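Enterotoxin SEN variant (Staphylococcus aureus, PDB 6KRY) is a staphylococcal enterotoxin that probably acts as a superantigen, as other members of its bacterial toxin family do. Local coordinates at residues A[65-69]-A[70-74]; A[202-205]-A[206-209]; A[15-18]-A[19-23]; A[211-215]-A[216-220]. All blocks are in the same frame, centred on the assembly; numbering follows the deposited sequence.

Contact 1. Residues A[65-69]-A[70-74]; sequences VEFNS and SDLAN
The hydroxyl of S69 accepts the backbone N-H of L72, with S69 OG 3.0 Å from L72 N and an N-H...O angle of 153°. This is an N-cap: S69 stands right before helix 70-76, where the chain leaves strand 60-66 of the OB-fold domain. The serine torsion explains the bond. OG sits between its own backbone N and carbonyl carbon (chi1 73°), which turns the oxygen towards the first helical turn. S69 O adds two weak bonds: a long, fairly straight one from A73 N and a bent one from L72 N. The N-H of L72 is therefore shared between the hydroxyl and the carbonyl of one serine.

The apolar half of the contact is made by F67. Its CB lies 3.7 Å from L72 CB, and the two side chains slant across each other. The ring lies between two groups: V65 CG1 is over one face, and the backbone carbonyl carbon of L72 is over the opposite face, both nearer the rim than the centre. A73 meets the ring obliquely, with CD2 of F67 3.7 Å from A73 CA and 3.9 Å from A73 CB. F67 also touches V107 of strand 100-109 and I48 of strand 47-55, and so lies between the start of the helix and these strands of the OB fold. N68, whose side chain also touches S208 and D209, brings OD1 to 3.3 Å from L72 CD1.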
loop_
_atom_site.group_PDB
_atom_site.type_symbol
_atom_site.label_atom_id
_atom_site.label_comp_id
_atom_site.label_asym_id
_atom_site.label_seq_id
_atom_site.Cartn_x
_atom_site.Cartn_y
_atom_site.Cartn_z
ATOM N N VAL A 65 -3.775 4.183 12.936
ATOM C CA VAL A 65 -3.562 2.976 12.156
ATOM C C VAL A 65 -4.610 1.949 12.566
ATOM O O VAL A 65 -4.806 1.678 13.760
ATOM C CB VAL A 65 -2.141 2.409 12.361
ATOM C CG1 VAL A 65 -1.947 1.142 11.541
ATOM C CG2 VAL A 65 -1.082 3.449 12.024
ATOM N N GLU A 66 -5.242 1.369 11.540
ATOM C CA GLU A 66 -6.268 0.357 11.683
ATOM C C GLU A 66 -5.735 -0.990 11.173
ATOM O O GLU A 66 -5.244 -1.079 10.035
ATOM C CB GLU A 66 -7.526 0.758 10.910
ATOM C CG GLU A 66 -8.165 2.046 11.387
ATOM C CD GLU A 66 -9.187 2.711 10.452
ATOM O OE1 GLU A 66 -10.295 3.046 10.942
ATOM O OE2 GLU A 66 -8.847 2.987 9.263
ATOM N N PHE A 67 -5.903 -2.031 12.006
ATOM C CA PHE A 67 -5.506 -3.385 11.721
ATOM C C PHE A 67 -6.771 -4.242 11.722
ATOM O O PHE A 67 -7.797 -3.755 12.201
ATOM C CB PHE A 67 -4.576 -3.957 12.770
ATOM C CG PHE A 67 -3.289 -3.204 12.964
ATOM C CD1 PHE A 67 -2.252 -3.319 12.055
ATOM C CD2 PHE A 67 -3.123 -2.381 14.070
ATOM C CE1 PHE A 67 -1.084 -2.592 12.237
ATOM C CE2 PHE A 67 -1.957 -1.654 14.255
ATOM C CZ PHE A 67 -0.934 -1.791 13.346
ATOM N N ASN A 68 -6.654 -5.489 11.268
ATOM C CA ASN A 68 -7.822 -6.358 11.130
ATOM C C ASN A 68 -8.001 -7.196 12.411
ATOM O O ASN A 68 -8.915 -8.011 12.452
ATOM C CB ASN A 68 -7.795 -7.237 9.879
ATOM C CG ASN A 68 -6.735 -8.325 9.892
ATOM O OD1 ASN A 68 -5.941 -8.436 10.822
ATOM N ND2 ASN A 68 -6.708 -9.159 8.865
ATOM N N SER A 69 -7.209 -6.942 13.456
ATOM C CA SER A 69 -7.305 -7.718 14.709
ATOM C C SER A 69 -6.716 -6.920 15.866
ATOM O O SER A 69 -5.774 -6.150 15.666
ATOM C CB SER A 69 -6.599 -9.066 14.590
ATOM O OG SER A 69 -5.172 -8.915 14.592
ATOM N N SER A 70 -7.207 -7.218 17.075
ATOM C CA SER A 70 -6.664 -6.759 18.317
ATOM C C SER A 70 -5.248 -7.297 18.502
ATOM O O SER A 70 -4.357 -6.642 19.036
ATOM C CB SER A 70 -7.568 -7.188 19.474
ATOM O OG SER A 70 -8.757 -6.425 19.443
ATOM N N ASP A 71 -5.041 -8.543 18.079
ATOM C CA ASP A 71 -3.713 -9.159 18.113
ATOM C C ASP A 71 -2.652 -8.290 17.418
ATOM O O ASP A 71 -1.548 -8.081 17.969
ATOM C CB ASP A 71 -3.764 -10.549 17.484
ATOM C CG ASP A 71 -3.654 -11.631 18.540
ATOM O OD1 ASP A 71 -2.528 -11.753 19.130
ATOM O OD2 ASP A 71 -4.678 -12.334 18.778
ATOM N N LEU A 72 -2.965 -7.773 16.219
ATOM C CA LEU A 72 -1.985 -6.962 15.480
ATOM C C LEU A 72 -1.736 -5.658 16.224
ATOM O O LEU A 72 -0.584 -5.225 16.414
ATOM C CB LEU A 72 -2.469 -6.684 14.052
ATOM C CG LEU A 72 -2.198 -7.754 13.007
ATOM C CD1 LEU A 72 -2.912 -7.425 11.704
ATOM C CD2 LEU A 72 -0.705 -7.938 12.754
ATOM N N ALA A 73 -2.799 -4.995 16.687
ATOM C CA ALA A 73 -2.596 -3.762 17.412
ATOM C C ALA A 73 -1.678 -3.979 18.642
ATOM O O ALA A 73 -0.770 -3.202 18.917
ATOM C CB ALA A 73 -3.958 -3.175 17.768
ATOM N N ASN A 74 -1.900 -5.067 19.381
ATOM C CA ASN A 74 -1.143 -5.414 20.588
ATOM C C ASN A 74 0.337 -5.647 20.271
ATOM O O ASN A 74 1.166 -5.344 21.094
ATOM C CB ASN A 74 -1.782 -6.622 21.281
ATOM C CG ASN A 74 -3.047 -6.212 21.996
ATOM O OD1 ASN A 74 -3.287 -5.031 22.204
ATOM N ND2 ASN A 74 -3.871 -7.171 22.371
#

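Contact 2. Residues A[202-205]-A[206-209]; sequences EFFQ and FYSD
F206 folds back over the residues before it, and its ring edge meets the carbonyl of F203. CB of F206 starts 3.7 Å from Q205 C. CG stands between the backbone N and the carbonyl carbon (chi1 72°), which swings the ring back along the chain. CD1 and CE1 then lie 3.4 and 3.3 Å from F203 O, which sits in the ring plane at the edge. At the tip, CZ lies over one face of the neighbouring Y207 ring, towards its rim. Y190 makes an edge-to-face stack with the same phenylalanine.

The backbone here is a 3-10 turn that carries the chain on from helix 200-203 in the beta-grasp domain. Y207 N donates to F204 O at 3.0 Å. Q205 O is held twice by S208: by its N from above the carbonyl plane, and by OG, 2.9 Å from Q205 O, almost straight in line with the carbonyl bond. A water donates to E202 O and accepts weakly from F206 N. F204 and Y207 run side by side, with F204 CD1 4.0 Å from Y207 CE2. The hydroxyl of Y207 goes on to D150 of helix 146-161, and the F204 ring stacks edge-to-face with Y24.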
loop_
_atom_site.group_PDB
_atom_site.type_symbol
_atom_site.label_atom_id
_atom_site.label_comp_id
_atom_site.label_asym_id
_atom_site.label_seq_id
_atom_site.Cartn_x
_atom_site.Cartn_y
_atom_site.Cartn_z
ATOM N N GLU A 202 -12.376 2.632 2.008
ATOM C CA GLU A 202 -12.723 1.333 1.533
ATOM C C GLU A 202 -11.622 0.759 0.634
ATOM O O GLU A 202 -11.334 -0.395 0.735
ATOM C CB GLU A 202 -14.041 1.431 0.774
ATOM C CG GLU A 202 -15.188 1.974 1.627
ATOM C CD GLU A 202 -16.454 2.224 0.822
ATOM O OE1 GLU A 202 -16.386 2.968 -0.180
ATOM O OE2 GLU A 202 -17.523 1.648 1.178
ATOM N N PHE A 203 -11.073 1.548 -0.304
ATOM C CA PHE A 203 -10.078 1.066 -1.259
ATOM C C PHE A 203 -8.962 0.250 -0.577
ATOM O O PHE A 203 -8.430 -0.745 -1.116
ATOM C CB PHE A 203 -9.357 2.218 -1.987
ATOM C CG PHE A 203 -10.171 3.152 -2.849
ATOM C CD1 PHE A 203 -11.397 2.782 -3.375
ATOM C CD2 PHE A 203 -9.652 4.400 -3.187
ATOM C CE1 PHE A 203 -12.092 3.649 -4.204
ATOM C CE2 PHE A 203 -10.362 5.271 -4.007
ATOM C CZ PHE A 203 -11.581 4.889 -4.516
ATOM N N PHE A 204 -8.510 0.726 0.582
ATOM C CA PHE A 204 -7.247 0.226 1.115
ATOM C C PHE A 204 -7.455 -0.647 2.353
ATOM O O PHE A 204 -6.481 -1.063 2.998
ATOM C CB PHE A 204 -6.326 1.414 1.390
ATOM C CG PHE A 204 -6.091 2.269 0.174
ATOM C CD1 PHE A 204 -5.644 1.696 -0.999
ATOM C CD2 PHE A 204 -6.353 3.627 0.194
ATOM C CE1 PHE A 204 -5.541 2.444 -2.160
ATOM C CE2 PHE A 204 -6.214 4.385 -0.966
ATOM C CZ PHE A 204 -5.788 3.796 -2.128
ATOM N N GLN A 205 -8.709 -0.927 2.717
ATOM C CA GLN A 205 -8.986 -1.748 3.894
ATOM C C GLN A 205 -8.296 -3.129 3.821
ATOM O O GLN A 205 -7.933 -3.684 4.858
ATOM C CB GLN A 205 -10.501 -1.877 4.121
ATOM C CG GLN A 205 -10.846 -2.710 5.342
ATOM C CD GLN A 205 -12.329 -2.651 5.617
ATOM O OE1 GLN A 205 -13.093 -2.083 4.832
ATOM N NE2 GLN A 205 -12.737 -3.202 6.754
ATOM N N PHE A 206 -8.060 -3.659 2.626
ATOM C CA PHE A 206 -7.434 -4.973 2.517
ATOM C C PHE A 206 -6.006 -4.982 3.081
ATOM O O PHE A 206 -5.493 -6.079 3.423
ATOM C CB PHE A 206 -7.451 -5.520 1.081
ATOM C CG PHE A 206 -6.535 -4.867 0.076
ATOM C CD1 PHE A 206 -6.824 -3.613 -0.450
ATOM C CD2 PHE A 206 -5.413 -5.530 -0.387
ATOM C CE1 PHE A 206 -6.016 -3.034 -1.418
ATOM C CE2 PHE A 206 -4.617 -4.956 -1.355
ATOM C CZ PHE A 206 -4.890 -3.707 -1.851
ATOM N N TYR A 207 -5.357 -3.816 3.168
ATOM C CA TYR A 207 -4.001 -3.727 3.743
ATOM C C TYR A 207 -4.003 -3.871 5.282
ATOM O O TYR A 207 -2.910 -3.866 5.887
ATOM C CB TYR A 207 -3.340 -2.415 3.325
ATOM C CG TYR A 207 -2.978 -2.299 1.873
ATOM C CD1 TYR A 207 -2.296 -3.310 1.210
ATOM C CD2 TYR A 207 -3.200 -1.118 1.185
ATOM C CE1 TYR A 207 -1.932 -3.165 -0.126
ATOM C CE2 TYR A 207 -2.843 -0.963 -0.145
ATOM C CZ TYR A 207 -2.200 -1.995 -0.811
ATOM O OH TYR A 207 -1.870 -1.863 -2.140
ATOM N N SER A 208 -5.203 -3.970 5.907
ATOM C CA SER A 208 -5.364 -4.022 7.353
ATOM C C SER A 208 -4.770 -5.315 7.932
ATOM O O SER A 208 -4.522 -5.351 9.136
ATOM C CB SER A 208 -6.814 -3.803 7.782
ATOM O OG SER A 208 -7.588 -4.929 7.450
ATOM N N ASP A 209 -4.458 -6.305 7.076
ATOM C CA ASP A 209 -3.837 -7.540 7.506
ATOM C C ASP A 209 -2.362 -7.330 7.854
ATOM O O ASP A 209 -1.739 -8.198 8.482
ATOM C CB ASP A 209 -3.999 -8.689 6.504
ATOM C CG ASP A 209 -3.310 -8.492 5.158
ATOM O OD1 ASP A 209 -2.649 -7.475 4.996
ATOM O OD2 ASP A 209 -3.465 -9.383 4.254
HETATM O O HOH W 1 -10.183 -3.065 0.541
#

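Contact 3. Residues A[15-18]-A[19-23]; sequences SSKL and FNLTS
F19 N donates to S15 O, N20 N to S16 O, L21 N to K17 O and T22 N to L18 O. The L21 bond is 2.9 Å from L21 N to K17 O, with an N-H...O angle of 165°, and the T22 bond is 2.8 Å from T22 N to L18 O. These are the main-chain i to i+4 bonds of helix 15-26.

A side-chain hydrogen bond is added to the last of them. T22 OG1 donates to the same L18 O at 2.7 Å. The two donors come from opposite faces of the carbonyl plane, so the oxygen is gripped twice. OG1 can reach back because it lies anti to the carbonyl carbon of T22 (chi1 -61°), beside its own N. The bond gives the hydroxyl a backbone acceptor.

Van der Waals contacts make up the rest. The apolar pair is K17 and L21, which lie alongside each other one turn apart, pointing the same way, with K17 CG 4.0 Å from L21 CD1. L21 CG also rests 3.3 Å from K17 O, and F19 CB lies 3.4 Å from S16 O. The extended lysine chain carries NZ on to the carbonyls of I195 and G197. Both K17 and L21 touch F203 of helix 200-203. The whole is a regular alpha-helix near the N terminus, with a threonine hydroxyl bonded back to the carbonyl four residues earlier, and it packs one face on the beta-grasp part of the toxin.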
loop_
_atom_site.group_PDB
_atom_site.type_symbol
_atom_site.label_atom_id
_atom_site.label_comp_id
_atom_site.label_asym_id
_atom_site.label_seq_id
_atom_site.Cartn_x
_atom_site.Cartn_y
_atom_site.Cartn_z
ATOM N N SER A 15 -16.404 5.710 -13.489
ATOM C CA SER A 15 -15.461 6.740 -13.843
ATOM C C SER A 15 -15.038 7.574 -12.623
ATOM O O SER A 15 -13.880 7.921 -12.540
ATOM C CB SER A 15 -15.981 7.645 -14.932
ATOM O OG SER A 15 -16.177 6.918 -16.131
ATOM N N SER A 16 -15.950 7.873 -11.685
ATOM C CA SER A 16 -15.543 8.674 -10.489
ATOM C C SER A 16 -14.481 7.942 -9.656
ATOM O O SER A 16 -13.552 8.544 -9.082
ATOM C CB SER A 16 -16.730 9.096 -9.655
ATOM O OG SER A 16 -17.551 10.017 -10.392
ATOM N N LYS A 17 -14.630 6.627 -9.542
ATOM C CA LYS A 17 -13.683 5.827 -8.823
ATOM C C LYS A 17 -12.304 5.845 -9.501
ATOM O O LYS A 17 -11.300 5.929 -8.838
ATOM C CB LYS A 17 -14.297 4.452 -8.661
ATOM C CG LYS A 17 -13.472 3.421 -7.915
ATOM C CD LYS A 17 -14.320 2.255 -7.492
ATOM C CE LYS A 17 -13.530 1.017 -7.124
ATOM N NZ LYS A 17 -14.426 -0.058 -6.636
ATOM N N LEU A 18 -12.247 5.675 -10.817
ATOM C CA LEU A 18 -10.970 5.736 -11.504
ATOM C C LEU A 18 -10.315 7.099 -11.294
ATOM O O LEU A 18 -9.093 7.209 -11.139
ATOM C CB LEU A 18 -11.197 5.505 -13.001
ATOM C CG LEU A 18 -11.522 4.078 -13.402
ATOM C CD1 LEU A 18 -11.748 4.008 -14.903
ATOM C CD2 LEU A 18 -10.402 3.135 -12.964
ATOM N N PHE A 19 -11.129 8.158 -11.274
ATOM C CA PHE A 19 -10.608 9.500 -11.060
ATOM C C PHE A 19 -9.932 9.629 -9.677
ATOM O O PHE A 19 -8.821 10.164 -9.518
ATOM C CB PHE A 19 -11.762 10.488 -11.206
ATOM C CG PHE A 19 -11.397 11.936 -11.123
ATOM C CD1 PHE A 19 -10.490 12.508 -12.006
ATOM C CD2 PHE A 19 -12.072 12.768 -10.257
ATOM C CE1 PHE A 19 -10.221 13.873 -11.986
ATOM C CE2 PHE A 19 -11.820 14.136 -10.258
ATOM C CZ PHE A 19 -10.863 14.679 -11.080
ATOM N N ASN A 20 -10.613 9.142 -8.646
ATOM C CA ASN A 20 -10.065 9.137 -7.262
ATOM C C ASN A 20 -8.851 8.195 -7.147
ATOM O O ASN A 20 -7.877 8.585 -6.517
ATOM C CB ASN A 20 -11.147 8.768 -6.259
ATOM C CG ASN A 20 -12.115 9.919 -6.099
ATOM O OD1 ASN A 20 -13.302 9.784 -6.359
ATOM N ND2 ASN A 20 -11.588 11.079 -5.774
ATOM N N LEU A 21 -8.880 7.021 -7.793
ATOM C CA LEU A 21 -7.709 6.123 -7.780
ATOM C C LEU A 21 -6.512 6.787 -8.485
ATOM O O LEU A 21 -5.371 6.648 -8.043
ATOM C CB LEU A 21 -8.074 4.773 -8.407
ATOM C CG LEU A 21 -8.998 3.919 -7.540
ATOM C CD1 LEU A 21 -9.510 2.720 -8.320
ATOM C CD2 LEU A 21 -8.262 3.427 -6.303
ATOM N N THR A 22 -6.774 7.496 -9.576
ATOM C CA THR A 22 -5.716 8.183 -10.289
ATOM C C THR A 22 -4.983 9.159 -9.357
ATOM O O THR A 22 -3.744 9.248 -9.406
ATOM C CB THR A 22 -6.277 8.927 -11.510
ATOM O OG1 THR A 22 -6.878 8.022 -12.437
ATOM C CG2 THR A 22 -5.212 9.687 -12.261
ATOM N N SER A 23 -5.742 9.938 -8.575
ATOM C CA SER A 23 -5.155 10.891 -7.618
ATOM C C SER A 23 -4.245 10.151 -6.624
ATOM O O SER A 23 -3.112 10.528 -6.367
ATOM C CB SER A 23 -6.245 11.628 -6.906
ATOM O OG SER A 23 -5.677 12.382 -5.860
#

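Contact 4. Residues A[211-215]-A[216-220]; sequences RTVSS and SNYHI
V213 and Y218 meet across a type I beta turn, S214 to N217, which joins strand 212-214 to strand 218-225 in the beta-grasp domain. The first strand pairs with 143-145, while the second belongs to the five-stranded sheet, so the turn takes the chain from one sheet to the other. Its closing bond runs from N217 N to S214 O, at 3.0 Å and an N-H...O angle of 164°. The donor stands well above the carbonyl plane of S214.

V213 lies over one face of the Y218 ring. Its CG1 is 4.0 Å from the ring centroid and 18° off the normal, a CH-pi contact, and the two side chains cross at nearly a right angle. V213 CB lies 3.7 Å from Y218 CD1. S214 O lies at the ring edge, near its plane, 3.6 Å from Y218 CD1.

S214 OG, anti to its own N (chi1 173°), reaches a water at 2.9 Å, and that water accepts from S216 N. S215 is the buried serine, and its hydroxyl bonds to the carbonyls of K141 and A142 and to R119 NH1. N217 OD1 accepts from N182 N. The chemistry is uneven: S214 O and the hydroxyls of S214 and S215 have partners, but Y218 N is buried with none in the model, which probably carries some energetic cost.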
loop_
_atom_site.group_PDB
_atom_site.type_symbol
_atom_site.label_atom_id
_atom_site.label_comp_id
_atom_site.label_asym_id
_atom_site.label_seq_id
_atom_site.Cartn_x
_atom_site.Cartn_y
_atom_site.Cartn_z
ATOM N N ARG A 211 0.180 -7.510 6.122
ATOM C CA ARG A 211 0.996 -8.600 5.596
ATOM C C ARG A 211 2.408 -8.091 5.317
ATOM O O ARG A 211 2.598 -7.069 4.684
ATOM C CB ARG A 211 0.417 -9.175 4.305
ATOM C CG ARG A 211 1.115 -10.440 3.828
ATOM C CD ARG A 211 0.376 -11.187 2.720
ATOM N NE ARG A 211 1.069 -12.458 2.494
ATOM C CZ ARG A 211 0.572 -13.496 1.827
ATOM N NH1 ARG A 211 -0.573 -13.385 1.193
ATOM N NH2 ARG A 211 1.227 -14.646 1.810
ATOM N N THR A 212 3.374 -8.883 5.762
ATOM C CA THR A 212 4.769 -8.507 5.867
ATOM C C THR A 212 5.619 -9.616 5.231
ATOM O O THR A 212 5.293 -10.782 5.435
ATOM C CB THR A 212 5.136 -8.298 7.348
ATOM O OG1 THR A 212 4.480 -7.111 7.824
ATOM C CG2 THR A 212 6.606 -8.113 7.589
ATOM N N VAL A 213 6.692 -9.243 4.509
ATOM C CA VAL A 213 7.603 -10.201 3.907
ATOM C C VAL A 213 9.059 -9.773 4.163
ATOM O O VAL A 213 9.359 -8.623 4.447
ATOM C CB VAL A 213 7.360 -10.335 2.386
ATOM C CG1 VAL A 213 5.972 -10.859 2.071
ATOM C CG2 VAL A 213 7.585 -9.036 1.620
ATOM N N SER A 214 9.973 -10.724 3.940
ATOM C CA SER A 214 11.397 -10.472 3.919
ATOM C C SER A 214 11.784 -9.762 2.613
ATOM O O SER A 214 11.660 -10.310 1.526
ATOM C CB SER A 214 12.145 -11.795 4.080
ATOM O OG SER A 214 13.543 -11.591 3.909
ATOM N N SER A 215 12.301 -8.549 2.708
ATOM C CA SER A 215 12.718 -7.788 1.494
ATOM C C SER A 215 13.844 -8.520 0.737
ATOM O O SER A 215 13.950 -8.340 -0.463
ATOM C CB SER A 215 13.107 -6.380 1.805
ATOM O OG SER A 215 14.225 -6.334 2.672
ATOM N N SER A 216 14.609 -9.378 1.415
ATOM C CA SER A 216 15.710 -10.121 0.735
ATOM C C SER A 216 15.137 -11.226 -0.151
ATOM O O SER A 216 15.830 -11.699 -1.039
ATOM C CB SER A 216 16.766 -10.657 1.674
ATOM O OG SER A 216 16.312 -11.804 2.376
ATOM N N ASN A 217 13.881 -11.635 0.076
ATOM C CA ASN A 217 13.410 -12.917 -0.473
ATOM C C ASN A 217 12.251 -12.773 -1.469
ATOM O O ASN A 217 11.646 -13.770 -1.770
ATOM C CB ASN A 217 13.003 -13.919 0.622
ATOM C CG ASN A 217 12.776 -15.327 0.095
ATOM O OD1 ASN A 217 13.499 -15.795 -0.786
ATOM N ND2 ASN A 217 11.806 -16.019 0.667
ATOM N N TYR A 218 11.972 -11.572 -1.993
ATOM C CA TYR A 218 10.819 -11.402 -2.839
ATOM C C TYR A 218 11.216 -10.661 -4.113
ATOM O O TYR A 218 12.112 -9.808 -4.138
ATOM C CB TYR A 218 9.655 -10.728 -2.097
ATOM C CG TYR A 218 8.804 -11.730 -1.377
ATOM C CD1 TYR A 218 9.186 -12.257 -0.151
ATOM C CD2 TYR A 218 7.658 -12.234 -1.974
ATOM C CE1 TYR A 218 8.475 -13.294 0.439
ATOM C CE2 TYR A 218 6.928 -13.255 -1.390
ATOM C CZ TYR A 218 7.332 -13.783 -0.178
ATOM O OH TYR A 218 6.576 -14.747 0.434
ATOM N N HIS A 219 10.520 -10.993 -5.188
ATOM C CA HIS A 219 10.575 -10.219 -6.436
ATOM C C HIS A 219 9.143 -10.167 -6.964
ATOM O O HIS A 219 8.259 -10.894 -6.470
ATOM C CB HIS A 219 11.553 -10.803 -7.455
ATOM C CG HIS A 219 11.195 -12.163 -7.945
ATOM N ND1 HIS A 219 11.583 -13.306 -7.264
ATOM C CD2 HIS A 219 10.467 -12.579 -9.004
ATOM C CE1 HIS A 219 11.114 -14.372 -7.883
ATOM N NE2 HIS A 219 10.469 -13.958 -8.995
ATOM N N ILE A 220 8.913 -9.254 -7.888
ATOM C CA ILE A 220 7.528 -8.947 -8.299
ATOM C C ILE A 220 7.411 -9.128 -9.801
ATOM O O ILE A 220 8.318 -8.745 -10.534
ATOM C CB ILE A 220 7.187 -7.528 -7.856
ATOM C CG1 ILE A 220 7.310 -7.446 -6.333
ATOM C CG2 ILE A 220 5.799 -7.105 -8.328
ATOM C CD1 ILE A 220 7.244 -6.029 -5.817
HETATM O O HOH W 2 15.114 -9.161 4.403
#

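From the N terminus the order is contact 3, contact 1, contact 2, contact 4. Each is local and closes before the next opens, so none nests in or crosses another. Contact 3 spans two turns of helix 15-26. Contact 1 closes the bend from strand 60-66 into helix 70-76, contact 2 the turn after helix 200-203, and contact 4 the turn between strands 212-214 and 218-225. Contact 2 links contacts 1 and 3 in space: its F203 ring packs on L21 of contact 3, and its S208 and D209 touch N68 of contact 1. The OB-fold and beta-grasp parts meet there. Contact 4 adjoins contact 2 in sequence and lies across the chain's centre from contact 3.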